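PDB 6YHH: beta-N-acetylglucosaminidase-like protein Glycoside hydrolase family 20 from Flavobacterium johnsoniae, which probably removes terminal N-acetylglucosamine residues from chitin-derived oligosaccharides, as a chitobiase of glycoside hydrolase family 20. Local coordinates for residues 176-181 with 225-230. Numbering follows the deposited sequence.
Sequences NVFHWH and ILIVPE
Glu-230 OE1 accepts two histidine hydrogen bonds. His-179 NE2 donates to Glu-230 OE1 at 2.7 Å, on the anti side, tilted 27° out of the carboxylate plane. His-181 ND1, also 2.7 Å from Glu-230 OE1, comes from the opposite face, well above the carboxylate plane. Glu-230 is fully extended, with CG anti to the backbone N (chi1 -174°), which carries OE1 to both rings. Trp-366 NE1 is hydrogen-bonded to Glu-230 OE2, while Glu-447 and Asp-184 take the far nitrogens of His-179 and His-181. A glutamine here, without the negative charge, would probably leave both imidazoles less firmly fixed in their turn, although Glu-447 and Asp-184 remain. His-181 lies about 8 Å, side chain to side chain, from Glu-317, the predicted proton donor.

Five backbone hydrogen bonds make a parallel ladder, from Leu-226 N to Asn-176 O (2.9 Å) through to Glu-230 N to Trp-180 O. On the histidine side, Val-177 CG1 meets Val-228 CG2 at 4.0 Å. On the other, Ile-227 lies alongside Phe-178 and touches Trp-180 CE3 with CG2.

These are neighbouring strands of the catalytic TIM barrel. Helices 160-172 and 210-222 cover the Phe-178 and Ile-227 side, and strand 146-152 pairs with the far edge of 177-181.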
ATOM      1  N   ASN A 176       0.630  -6.182  21.938  1.00  8.29           N
ATOM      2  CA  ASN A 176       0.842  -7.642  21.834  1.00  8.71           C
ATOM      3  C   ASN A 176      -0.338  -8.477  21.601  1.00  8.08           C
ATOM      4  O   ASN A 176      -0.202  -9.727  21.626  1.00  9.24           O
ATOM      5  CB  ASN A 176       1.569  -8.174  23.080  1.00  9.18           C
ATOM      6  CG  ASN A 176       0.768  -7.986  24.346  1.00  9.31           C
ATOM      7  OD1 ASN A 176      -0.283  -7.324  24.377  1.00  9.34           O
ATOM      8  ND2 ASN A 176       1.223  -8.623  25.393  1.00  9.93           N
ATOM      9  N   VAL A 177      -1.502  -7.887  21.311  1.00  9.25           N
ATOM     10  CA  VAL A 177      -2.716  -8.643  21.002  1.00  8.71           C
ATOM     11  C   VAL A 177      -3.368  -8.059  19.749  1.00  9.48           C
ATOM     12  O   VAL A 177      -3.587  -6.829  19.625  1.00  8.65           O
ATOM     13  CB  VAL A 177      -3.714  -8.653  22.134  1.00 10.35           C
ATOM     14  CG1 VAL A 177      -4.975  -9.332  21.729  1.00 10.84           C
ATOM     15  CG2 VAL A 177      -3.139  -9.255  23.438  1.00 10.31           C
ATOM     16  N   PHE A 178      -3.681  -8.967  18.841  1.00  9.50           N
ATOM     17  CA  PHE A 178      -4.452  -8.603  17.628  1.00  8.87           C
ATOM     18  C   PHE A 178      -5.720  -9.410  17.656  1.00  8.96           C
ATOM     19  O   PHE A 178      -5.699 -10.629  17.577  1.00  9.32           O
ATOM     20  CB  PHE A 178      -3.643  -8.916  16.427  1.00  8.89           C
ATOM     21  CG  PHE A 178      -4.352  -8.685  15.099  1.00  8.64           C
ATOM     22  CD1 PHE A 178      -4.548  -7.395  14.612  1.00 10.08           C
ATOM     23  CD2 PHE A 178      -4.852  -9.726  14.366  1.00  8.99           C
ATOM     24  CE1 PHE A 178      -5.187  -7.172  13.421  1.00  9.50           C
ATOM     25  CE2 PHE A 178      -5.485  -9.450  13.139  1.00  9.25           C
ATOM     26  CZ  PHE A 178      -5.613  -8.199  12.688  1.00  9.37           C
ATOM     27  N   HIS A 179      -6.825  -8.734  17.885  1.00  8.70           N
ATOM     28  CA  HIS A 179      -8.131  -9.367  17.965  1.00  8.12           C
ATOM     29  C   HIS A 179      -8.793  -9.197  16.575  1.00  8.48           C
ATOM     30  O   HIS A 179      -9.009  -8.117  16.061  1.00  8.03           O
ATOM     31  CB  HIS A 179      -8.897  -8.758  19.130  1.00  8.75           C
ATOM     32  CG  HIS A 179     -10.368  -9.014  19.191  1.00  8.55           C
ATOM     33  ND1 HIS A 179     -11.156  -8.302  20.072  1.00  9.01           N
ATOM     34  CD2 HIS A 179     -11.217  -9.850  18.514  1.00  7.89           C
ATOM     35  CE1 HIS A 179     -12.418  -8.640  19.906  1.00  9.36           C
ATOM     36  NE2 HIS A 179     -12.483  -9.581  18.984  1.00  8.72           N
ATOM     37  N   TRP A 180      -9.145 -10.335  15.992  1.00  7.63           N
ATOM     38  CA  TRP A 180      -9.583 -10.357  14.569  1.00  8.50           C
ATOM     39  C   TRP A 180     -11.093 -10.667  14.536  1.00  8.50           C
ATOM     40  O   TRP A 180     -11.549 -11.794  14.823  1.00  8.89           O
ATOM     41  CB  TRP A 180      -8.760 -11.412  13.827  1.00  8.98           C
ATOM     42  CG  TRP A 180      -8.517 -11.220  12.344  1.00  8.78           C
ATOM     43  CD1 TRP A 180      -8.957 -10.239  11.497  1.00  7.82           C
ATOM     44  CD2 TRP A 180      -7.665 -12.079  11.551  1.00  8.13           C
ATOM     45  NE1 TRP A 180      -8.421 -10.399  10.244  1.00  7.65           N
ATOM     46  CE2 TRP A 180      -7.610 -11.526  10.245  1.00  7.63           C
ATOM     47  CE3 TRP A 180      -6.929 -13.213  11.843  1.00  9.44           C
ATOM     48  CZ2 TRP A 180      -6.851 -12.100   9.240  1.00  8.07           C
ATOM     49  CZ3 TRP A 180      -6.208 -13.818  10.826  1.00  9.08           C
ATOM     50  CH2 TRP A 180      -6.171 -13.233   9.547  1.00  8.60           C
ATOM     51  N   HIS A 181     -11.874  -9.642  14.231  1.00  8.16           N
ATOM     52  CA  HIS A 181     -13.341  -9.730  14.205  1.00  8.65           C
ATOM     53  C   HIS A 181     -13.722 -10.158  12.807  1.00  8.45           C
ATOM     54  O   HIS A 181     -13.763  -9.318  11.885  1.00  8.48           O
ATOM     55  CB  HIS A 181     -13.943  -8.363  14.660  1.00  7.91           C
ATOM     56  CG  HIS A 181     -15.450  -8.336  14.754  1.00  8.13           C
ATOM     57  ND1 HIS A 181     -16.105  -8.624  15.926  1.00  8.68           N
ATOM     58  CD2 HIS A 181     -16.435  -8.103  13.838  1.00  8.24           C
ATOM     59  CE1 HIS A 181     -17.403  -8.595  15.723  1.00  8.78           C
ATOM     60  NE2 HIS A 181     -17.631  -8.234  14.482  1.00  8.65           N
ATOM     61  N   ILE A 225       3.254 -11.113  18.948  1.00  9.46           N
ATOM     62  CA  ILE A 225       1.806 -10.807  19.023  1.00  9.72           C
ATOM     63  C   ILE A 225       0.913 -12.066  19.003  1.00  9.17           C
ATOM     64  O   ILE A 225       1.054 -12.942  18.158  1.00 10.80           O
ATOM     65  CB  ILE A 225       1.454  -9.856  17.860  1.00  9.99           C
ATOM     66  CG1 ILE A 225       2.270  -8.527  17.978  1.00  9.80           C
ATOM     67  CG2 ILE A 225      -0.058  -9.597  17.796  1.00 10.32           C
ATOM     68  CD1 ILE A 225       2.294  -7.779  16.666  1.00 11.33           C
ATOM     69  N   LEU A 226       0.007 -12.103  19.941  1.00  9.42           N
ATOM     70  CA  LEU A 226      -1.080 -13.105  20.075  1.00  9.60           C
ATOM     71  C   LEU A 226      -2.264 -12.726  19.196  1.00  9.35           C
ATOM     72  O   LEU A 226      -2.667 -11.563  19.211  1.00  8.99           O
ATOM     73  CB  LEU A 226      -1.559 -13.093  21.504  1.00 10.12           C
ATOM     74  CG  LEU A 226      -2.794 -13.913  21.859  1.00 10.18           C
ATOM     75  CD1 LEU A 226      -2.507 -15.397  21.688  1.00 11.67           C
ATOM     76  CD2 LEU A 226      -3.262 -13.664  23.272  1.00 10.81           C
ATOM     77  N   ILE A 227      -2.806 -13.673  18.442  1.00  7.97           N
ATOM     78  CA  ILE A 227      -4.032 -13.446  17.760  1.00  8.52           C
ATOM     79  C   ILE A 227      -5.210 -14.065  18.462  1.00  8.16           C
ATOM     80  O   ILE A 227      -5.176 -15.307  18.805  1.00  9.28           O
ATOM     81  CB  ILE A 227      -3.966 -13.855  16.277  1.00  8.89           C
ATOM     82  CG1 ILE A 227      -2.826 -13.109  15.516  1.00  9.20           C
ATOM     83  CG2 ILE A 227      -5.351 -13.731  15.582  1.00  8.21           C
ATOM     84  CD1 ILE A 227      -2.783 -13.334  14.024  1.00  9.64           C
ATOM     85  N   VAL A 228      -6.252 -13.263  18.651  1.00  9.23           N
ATOM     86  CA  VAL A 228      -7.472 -13.690  19.275  1.00  8.89           C
ATOM     87  C   VAL A 228      -8.564 -13.607  18.181  1.00  8.77           C
ATOM     88  O   VAL A 228      -8.974 -12.498  17.782  1.00  9.10           O
ATOM     89  CB  VAL A 228      -7.848 -12.837  20.522  1.00  9.67           C
ATOM     90  CG1 VAL A 228      -9.161 -13.287  21.065  1.00  9.67           C
ATOM     91  CG2 VAL A 228      -6.736 -12.910  21.568  1.00  9.03           C
ATOM     92  N   PRO A 229      -8.976 -14.762  17.622  1.00  8.57           N
ATOM     93  CA  PRO A 229     -10.093 -14.785  16.655  1.00  8.03           C
ATOM     94  C   PRO A 229     -11.451 -14.614  17.274  1.00  8.23           C
ATOM     95  O   PRO A 229     -11.667 -14.963  18.437  1.00  7.95           O
ATOM     96  CB  PRO A 229      -9.961 -16.206  16.067  1.00  9.24           C
ATOM     97  CG  PRO A 229      -9.566 -16.988  17.303  1.00  9.43           C
ATOM     98  CD  PRO A 229      -8.553 -16.128  17.979  1.00  9.55           C
ATOM     99  N   GLU A 230     -12.379 -13.991  16.536  1.00  7.58           N
ATOM    100  CA  GLU A 230     -13.758 -13.835  17.001  1.00  8.02           C
ATOM    101  C   GLU A 230     -14.725 -14.281  15.967  1.00  8.41           C
ATOM    102  O   GLU A 230     -14.685 -13.830  14.806  1.00  8.53           O
ATOM    103  CB  GLU A 230     -14.083 -12.394  17.395  1.00  8.05           C
ATOM    104  CG  GLU A 230     -15.467 -12.210  18.014  1.00  8.20           C
ATOM    105  CD  GLU A 230     -15.916 -10.755  18.190  1.00  8.05           C
ATOM    106  OE1 GLU A 230     -15.031  -9.829  18.122  1.00  7.74           O
ATOM    107  OE2 GLU A 230     -17.120 -10.513  18.413  1.00  7.30           O
TER